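Local structure of uncharacterized protein (Bacteroides ovatus, 4FS7) at residues A315-T320 with S338-T343; E332-R337 with N360-C365. The protein is of unknown function but, as an extracellular leucine-rich repeat protein with BspA-type repeats, probably binds other proteins. All coordinates share one frame; numbering follows the deposited sequence. Where two conformers were deposited one is given.

Interaction 1: residues A315-T320 with S338-T343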
ATOM      1  N   ALA A 315      -0.861  21.182 -11.152  1.00  7.93           N
ATOM      2  CA  ALA A 315      -1.765  20.714 -10.085  1.00  8.10           C
ATOM      3  C   ALA A 315      -3.151  20.309 -10.536  1.00  7.69           C
ATOM      4  O   ALA A 315      -3.739  19.395  -9.977  1.00  8.42           O
ATOM      5  CB  ALA A 315      -1.828  21.702  -8.950  1.00 10.05           C
ATOM      6  N   PHE A 316      -3.679  21.043 -11.507  1.00  7.29           N
ATOM      7  CA  PHE A 316      -4.986  20.802 -12.048  1.00  7.98           C
ATOM      8  C   PHE A 316      -4.945  20.473 -13.548  1.00  8.73           C
ATOM      9  O   PHE A 316      -5.963  20.534 -14.271  1.00  9.22           O
ATOM     10  CB  PHE A 316      -5.976  21.950 -11.793  1.00  8.00           C
ATOM     11  CG  PHE A 316      -6.239  22.218 -10.332  1.00  7.88           C
ATOM     12  CD1 PHE A 316      -7.246  21.534  -9.680  1.00  9.44           C
ATOM     13  CD2 PHE A 316      -5.502  23.130  -9.625  1.00  8.73           C
ATOM     14  CE1 PHE A 316      -7.511  21.771  -8.348  1.00  9.66           C
ATOM     15  CE2 PHE A 316      -5.758  23.373  -8.299  1.00  9.90           C
ATOM     16  CZ  PHE A 316      -6.782  22.685  -7.663  1.00 10.29           C
ATOM     17  N   GLU A 317      -3.771  20.059 -14.032  1.00  7.50           N
ATOM     18  CA  GLU A 317      -3.675  19.751 -15.464  1.00  7.79           C
ATOM     19  C   GLU A 317      -4.640  18.603 -15.811  1.00  8.51           C
ATOM     20  O   GLU A 317      -4.740  17.613 -15.063  1.00  8.55           O
ATOM     21  CB  GLU A 317      -2.238  19.431 -15.852  1.00  8.69           C
ATOM     22  CG  GLU A 317      -2.101  18.968 -17.299  1.00  8.63           C
ATOM     23  CD  GLU A 317      -0.719  19.047 -17.916  1.00  8.20           C
ATOM     24  OE1 GLU A 317       0.080  19.854 -17.487  1.00  9.44           O
ATOM     25  OE2 GLU A 317      -0.561  18.276 -18.864  1.00 16.74           O
ATOM     26  N   SER A 318      -5.333  18.726 -16.941  1.00  8.62           N
ATOM     27  CA  SER A 318      -6.205  17.695 -17.447  1.00  8.99           C
ATOM     28  C   SER A 318      -7.456  17.477 -16.586  1.00  9.06           C
ATOM     29  O   SER A 318      -8.163  16.465 -16.733  1.00  9.54           O
ATOM     30  CB  SER A 318      -5.455  16.383 -17.751  1.00 10.39           C
ATOM     31  OG  SER A 318      -4.775  16.463 -18.996  1.00 13.90           O
ATOM     32  N   CYS A 319      -7.832  18.494 -15.804  1.00  8.49           N
ATOM     33  CA  CYS A 319      -9.128  18.484 -15.081  1.00  8.47           C
ATOM     34  C   CYS A 319     -10.170  19.072 -16.014  1.00  8.08           C
ATOM     35  O   CYS A 319     -10.549  20.236 -15.937  1.00  9.97           O
ATOM     36  CB  CYS A 319      -9.004  19.245 -13.776  1.00  8.29           C
ATOM     37  SG  CYS A 319      -8.015  18.393 -12.527  1.00  9.23           S
ATOM     38  N   THR A 320     -10.630  18.244 -16.929  1.00  8.60           N
ATOM     39  CA  THR A 320     -11.406  18.641 -18.097  1.00  9.46           C
ATOM     40  C   THR A 320     -12.873  18.957 -17.840  1.00 10.85           C
ATOM     41  O   THR A 320     -13.526  19.480 -18.752  1.00 12.92           O
ATOM     42  CB  THR A 320     -11.300  17.580 -19.199  1.00 11.26           C
ATOM     43  OG1 THR A 320     -11.601  16.301 -18.641  1.00 13.23           O
ATOM     44  CG2 THR A 320      -9.896  17.587 -19.855  1.00 11.91           C
ATOM     45  N   SER A 338      -0.343  24.734 -14.530  1.00  7.69           N
ATOM     46  CA  SER A 338      -1.239  24.360 -13.430  0.75  7.85           C
ATOM     47  C   SER A 338      -2.667  24.079 -13.808  1.00  7.57           C
ATOM     48  O   SER A 338      -3.314  23.277 -13.139  1.00  8.40           O
ATOM     49  CB  SER A 338      -1.189  25.412 -12.306  0.75  9.24           C
ATOM     50  OG  SER A 338       0.038  25.414 -11.586  0.75  9.66           O
ATOM     51  N   PHE A 339      -3.173  24.744 -14.865  1.00  7.98           N
ATOM     52  CA  PHE A 339      -4.516  24.493 -15.383  1.00  7.98           C
ATOM     53  C   PHE A 339      -4.454  24.102 -16.859  1.00  8.10           C
ATOM     54  O   PHE A 339      -5.432  24.240 -17.569  1.00  8.97           O
ATOM     55  CB  PHE A 339      -5.429  25.724 -15.158  1.00  8.40           C
ATOM     56  CG  PHE A 339      -5.643  26.034 -13.698  1.00  8.23           C
ATOM     57  CD1 PHE A 339      -6.677  25.408 -13.007  1.00  9.82           C
ATOM     58  CD2 PHE A 339      -4.823  26.878 -13.006  1.00  8.62           C
ATOM     59  CE1 PHE A 339      -6.864  25.674 -11.668  1.00 10.84           C
ATOM     60  CE2 PHE A 339      -5.005  27.146 -11.635  1.00 10.71           C
ATOM     61  CZ  PHE A 339      -6.046  26.543 -10.986  1.00 10.89           C
ATOM     62  N   ARG A 340      -3.347  23.520 -17.299  1.00  7.98           N
ATOM     63  CA  ARG A 340      -3.229  23.147 -18.679  1.00  7.40           C
ATOM     64  C   ARG A 340      -4.300  22.121 -19.006  1.00  8.82           C
ATOM     65  O   ARG A 340      -4.529  21.142 -18.283  1.00  8.93           O
ATOM     66  CB  ARG A 340      -1.848  22.571 -19.000  1.00  8.95           C
ATOM     67  CG  ARG A 340      -1.761  22.000 -20.435  1.00 11.52           C
ATOM     68  CD  ARG A 340      -0.369  21.622 -20.850  1.00 13.94           C
ATOM     69  NE  ARG A 340      -0.361  21.169 -22.241  1.00 17.52           N
ATOM     70  CZ  ARG A 340      -0.323  19.920 -22.657  1.00 18.83           C
ATOM     71  NH1 ARG A 340      -0.324  18.898 -21.809  1.00 21.06           N
ATOM     72  NH2 ARG A 340      -0.337  19.688 -23.953  1.00 19.97           N
ATOM     73  N   GLY A 341      -4.942  22.290 -20.159  1.00  8.81           N
ATOM     74  CA  GLY A 341      -5.897  21.325 -20.621  1.00  8.60           C
ATOM     75  C   GLY A 341      -7.192  21.283 -19.837  1.00  9.42           C
ATOM     76  O   GLY A 341      -7.968  20.329 -19.968  1.00 10.28           O
ATOM     77  N   CYS A 342      -7.492  22.327 -19.070  1.00  9.27           N
ATOM     78  CA  CYS A 342      -8.787  22.417 -18.384  1.00  8.82           C
ATOM     79  C   CYS A 342      -9.788  22.999 -19.377  1.00  9.51           C
ATOM     80  O   CYS A 342     -10.099  24.213 -19.370  1.00  9.74           O
ATOM     81  CB  CYS A 342      -8.688  23.280 -17.135  1.00  9.19           C
ATOM     82  SG  CYS A 342      -7.751  22.390 -15.798  1.00  9.67           S
ATOM     83  N   THR A 343     -10.269  22.123 -20.251  1.00 10.17           N
ATOM     84  CA  THR A 343     -11.099  22.473 -21.405  0.50 12.22           C
ATOM     85  C   THR A 343     -12.396  23.179 -21.074  1.00 11.54           C
ATOM     86  O   THR A 343     -12.925  23.925 -21.902  1.00 14.29           O
ATOM     87  CB  THR A 343     -11.497  21.199 -22.136  0.50 13.83           C
ATOM     88  OG1 THR A 343     -10.341  20.366 -22.280  0.50 14.80           O
ATOM     89  CG2 THR A 343     -12.129  21.506 -23.497  0.50 17.08           C
TER
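Two backbone hydrogen bonds join 315-320 to 338-343: F316 N to S338 O at 2.8 Å, in the carbonyl plane though noticeably bent, and S318 N to R340 O at 2.9 Å, much straighter and almost head-on to the carbonyl oxygen. R340 O also receives a CA-H contact from E317 CA.

Of the charged groups, E317 and R340 extend alongside each other in the same direction. E317 CG is anti to the backbone N (chi1 174°), as is R340 CG, and this keeps the two chains in step until R340 NH1 reaches E317 OE2 at 3.0 Å in a salt bridge. The oxygen sits at the guanidinium edge, but NH1 comes in above the carboxylate plane, the planes being 71° apart. Y294 OH also holds OE2, and R337 NE pairs with OE1. With an alanine here, R340 NH1 and R337 NE would probably lose their shared counter-charge and Y294 OH a hydrogen-bonding partner.

The matching features come from successive coils of a BspA-type leucine-rich repeat solenoid, both coils placing a type II turn, F316 to C319 and F339 to C342, at the same corner.

Inside the coils, the F316 and F339 ring planes are within 4° of parallel, but offset so far that little of one lies over the other; F316 CD2 touches F339 CE1 at 3.5 Å. Nearby, C319 CB packs on C342 SG (3.9 Å). Past the turns, T320 CG2 rests against G341 O (3.4 Å).

Interaction 2: residues E332-R337 with N360-C365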
ATOM      1  N   GLU A 332      -0.353  33.477  -4.020  1.00 10.53           N
ATOM      2  CA  GLU A 332       0.831  34.179  -4.514  1.00 10.40           C
ATOM      3  C   GLU A 332       1.340  33.692  -5.867  1.00  9.33           C
ATOM      4  O   GLU A 332       1.913  34.481  -6.614  1.00 10.57           O
ATOM      5  CB  GLU A 332       1.980  34.055  -3.516  1.00 13.76           C
ATOM      6  CG  GLU A 332       1.656  34.695  -2.143  1.00 15.91           C
ATOM      7  CD  GLU A 332       2.822  34.735  -1.179  1.00 18.82           C
ATOM      8  OE1 GLU A 332       4.008  34.614  -1.584  1.00 18.88           O
ATOM      9  OE2 GLU A 332       2.521  34.940   0.018  1.00 23.15           O
ATOM     10  N   GLU A 333       1.226  32.410  -6.148  1.00  8.94           N
ATOM     11  CA  GLU A 333       1.816  31.806  -7.349  0.50  8.54           C
ATOM     12  C   GLU A 333       0.904  30.739  -7.905  1.00  8.54           C
ATOM     13  O   GLU A 333       0.344  29.940  -7.128  1.00  9.25           O
ATOM     14  CB  GLU A 333       3.179  31.153  -7.044  0.50  9.54           C
ATOM     15  CG  GLU A 333       4.175  32.092  -6.341  0.50  8.15           C
ATOM     16  CD  GLU A 333       5.543  31.481  -6.032  0.50  9.84           C
ATOM     17  OE1 GLU A 333       5.906  30.422  -6.591  0.50 12.64           O
ATOM     18  OE2 GLU A 333       6.277  32.078  -5.212  0.50 13.68           O
ATOM     19  N   ILE A 334       0.813  30.716  -9.231  1.00  8.89           N
ATOM     20  CA  ILE A 334       0.215  29.643  -9.995  1.00  9.88           C
ATOM     21  C   ILE A 334       1.332  29.031 -10.832  1.00  9.13           C
ATOM     22  O   ILE A 334       2.011  29.758 -11.542  1.00  9.53           O
ATOM     23  CB  ILE A 334      -0.937  30.187 -10.982  1.00 10.57           C
ATOM     24  CG1 ILE A 334      -2.112  30.755 -10.160  1.00 13.47           C
ATOM     25  CG2 ILE A 334      -1.408  29.115 -11.945  1.00 12.38           C
ATOM     26  CD1 ILE A 334      -3.139  31.596 -10.987  1.00 13.74           C
ATOM     27  N   GLY A 335       1.555  27.730 -10.715  1.00  8.82           N
ATOM     28  CA  GLY A 335       2.668  27.084 -11.362  1.00  8.86           C
ATOM     29  C   GLY A 335       2.563  26.825 -12.838  1.00  8.93           C
ATOM     30  O   GLY A 335       1.565  27.093 -13.504  1.00  8.94           O
ATOM     31  N   LYS A 336       3.685  26.370 -13.392  1.00  8.43           N
ATOM     32  CA  LYS A 336       3.749  25.959 -14.793  1.00  7.67           C
ATOM     33  C   LYS A 336       2.665  24.927 -15.079  1.00  7.32           C
ATOM     34  O   LYS A 336       2.508  23.965 -14.312  1.00  7.38           O
ATOM     35  CB  LYS A 336       5.146  25.371 -15.061  1.00  9.57           C
ATOM     36  CG  LYS A 336       5.319  24.763 -16.431  1.00 10.00           C
ATOM     37  CD  LYS A 336       6.761  24.328 -16.715  1.00 13.61           C
ATOM     38  CE  LYS A 336       6.926  23.809 -18.120  1.00 16.28           C
ATOM     39  NZ  LYS A 336       8.343  23.471 -18.406  1.00 20.92           N
ATOM     40  N   ARG A 337       1.897  25.111 -16.145  1.00  7.23           N
ATOM     41  CA  ARG A 337       0.888  24.142 -16.594  1.00  7.79           C
ATOM     42  C   ARG A 337      -0.124  23.831 -15.497  1.00  7.57           C
ATOM     43  O   ARG A 337      -0.807  22.823 -15.572  1.00  7.95           O
ATOM     44  CB  ARG A 337       1.560  22.875 -17.094  1.00  8.35           C
ATOM     45  CG  ARG A 337       2.256  23.068 -18.435  1.00  9.15           C
ATOM     46  CD  ARG A 337       3.191  21.909 -18.841  1.00 10.85           C
ATOM     47  NE  ARG A 337       2.489  20.629 -18.900  1.00 10.00           N
ATOM     48  CZ  ARG A 337       3.038  19.541 -19.428  1.00 12.43           C
ATOM     49  NH1 ARG A 337       4.270  19.571 -19.917  1.00 14.43           N
ATOM     50  NH2 ARG A 337       2.385  18.393 -19.414  1.00 12.81           N
ATOM     51  N   ASN A 360       2.597  28.411 -19.594  1.00  8.14           N
ATOM     52  CA  ASN A 360       1.513  27.627 -20.120  1.00  8.11           C
ATOM     53  C   ASN A 360       0.510  27.171 -19.055  1.00  7.47           C
ATOM     54  O   ASN A 360      -0.175  26.173 -19.232  1.00  8.48           O
ATOM     55  CB  ASN A 360       2.055  26.459 -20.959  1.00  9.33           C
ATOM     56  CG  ASN A 360       2.626  26.941 -22.248  1.00 13.67           C
ATOM     57  OD1 ASN A 360       2.016  27.793 -22.914  1.00 16.80           O
ATOM     58  ND2 ASN A 360       3.741  26.376 -22.647  1.00 19.22           N
ATOM     59  N   ALA A 361       0.341  28.006 -18.016  1.00  8.20           N
ATOM     60  CA  ALA A 361      -0.598  27.674 -16.960  1.00  7.90           C
ATOM     61  C   ALA A 361      -2.015  27.433 -17.461  1.00  7.71           C
ATOM     62  O   ALA A 361      -2.755  26.663 -16.885  1.00  8.37           O
ATOM     63  CB  ALA A 361      -0.568  28.721 -15.876  1.00  9.98           C
ATOM     64  N   PHE A 362      -2.403  28.181 -18.520  1.00  7.62           N
ATOM     65  CA  PHE A 362      -3.741  28.089 -19.061  1.00  8.87           C
ATOM     66  C   PHE A 362      -3.758  27.651 -20.511  1.00  9.01           C
ATOM     67  O   PHE A 362      -4.721  27.857 -21.219  1.00  9.32           O
ATOM     68  CB  PHE A 362      -4.486  29.438 -18.837  1.00  8.83           C
ATOM     69  CG  PHE A 362      -4.666  29.751 -17.408  1.00  8.45           C
ATOM     70  CD1 PHE A 362      -5.670  29.153 -16.680  1.00  8.78           C
ATOM     71  CD2 PHE A 362      -3.761  30.571 -16.746  1.00  9.21           C
ATOM     72  CE1 PHE A 362      -5.788  29.399 -15.338  1.00  9.42           C
ATOM     73  CE2 PHE A 362      -3.889  30.799 -15.377  1.00 10.69           C
ATOM     74  CZ  PHE A 362      -4.911  30.219 -14.680  1.00  9.96           C
ATOM     75  N   GLN A 363      -2.683  26.993 -20.943  1.00  8.94           N
ATOM     76  CA  GLN A 363      -2.658  26.415 -22.266  1.00  8.70           C
ATOM     77  C   GLN A 363      -3.774  25.382 -22.392  1.00  9.92           C
ATOM     78  O   GLN A 363      -4.019  24.607 -21.460  1.00 10.20           O
ATOM     79  CB  GLN A 363      -1.307  25.775 -22.500  1.00 10.30           C
ATOM     80  CG  GLN A 363      -1.164  25.121 -23.859  1.00 12.01           C
ATOM     81  CD  GLN A 363       0.220  24.581 -24.025  1.00 15.02           C
ATOM     82  OE1 GLN A 363       0.692  23.792 -23.233  1.00 16.98           O
ATOM     83  NE2 GLN A 363       0.894  25.039 -25.065  1.00 21.86           N
ATOM     84  N   GLY A 364      -4.492  25.391 -23.512  1.00  9.90           N
ATOM     85  CA  GLY A 364      -5.587  24.502 -23.733  1.00 11.22           C
ATOM     86  C   GLY A 364      -6.888  24.881 -23.050  1.00  9.97           C
ATOM     87  O   GLY A 364      -7.858  24.137 -23.207  1.00 12.70           O
ATOM     88  N   CYS A 365      -6.913  26.005 -22.343  1.00 10.20           N
ATOM     89  CA  CYS A 365      -8.138  26.480 -21.680  1.00 10.04           C
ATOM     90  C   CYS A 365      -8.969  27.265 -22.673  1.00 11.03           C
ATOM     91  O   CYS A 365      -9.057  28.484 -22.622  1.00 12.35           O
ATOM     92  CB  CYS A 365      -7.840  27.259 -20.425  1.00  9.91           C
ATOM     93  SG  CYS A 365      -7.100  26.220 -19.116  1.00 10.25           S
TER
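N360 O is approached from two directions: R337 brings its CA-H across the contact, CA to O 3.5 Å with an angle of 159° at the hydrogen, while Q363 N, three residues along, donates a hydrogen bond of 3.1 Å to the same N360 O and closes a type I turn. Beside that oxygen the chains run very close, R337 CA and A361 CA being 3.8 Å apart. The aliphatic start of R337 lies against N360, with R337 CG 4.2 Å from N360 CB.

No hydrogen bond links the two segments; the rest is van der Waals packing. The A361 methyl, CB, lies 3.6 Å from G335 O and 4.0 Å from I334 CG2. I334 sends its branches to different neighbours. CG2, anti to the backbone N, faces A361, whereas CG1, beside that N (chi1 -65°), carries I334 CD1 to the edge of the F362 ring, near its plane, 4.3 Å from F362 CZ.

F362 also stacks on F384 further along the solenoid, and I334 touches L327 and L354 in its interior. Strand 333-334 itself runs parallel between strands 310-311 and 356-357, with I334 bonded through its backbone to K356 and G358.

From the N-terminal side the chain passes 315-320, 332-337, 338-343 and 360-365, so the two contacts cross. Interaction 1 closes a loop of 17 residues, including strands 324-325 and 333-334; interaction 2 closes one of 22, including strands 347-348 and 356-357. Since 332-337 leads straight into 338-343, the middle coil supplies one side of each contact, and its corner packs against the coil before in interaction 1 and the coil after in interaction 2. The two also touch directly: F339 N to A361 O and G341 N to Q363 O are probable hydrogen bonds of 2.8 Å each, and F339 CD2 packs on F362 CE1 at 3.6 Å, carrying the corner's bonding and the row of phenylalanines on to the next coil.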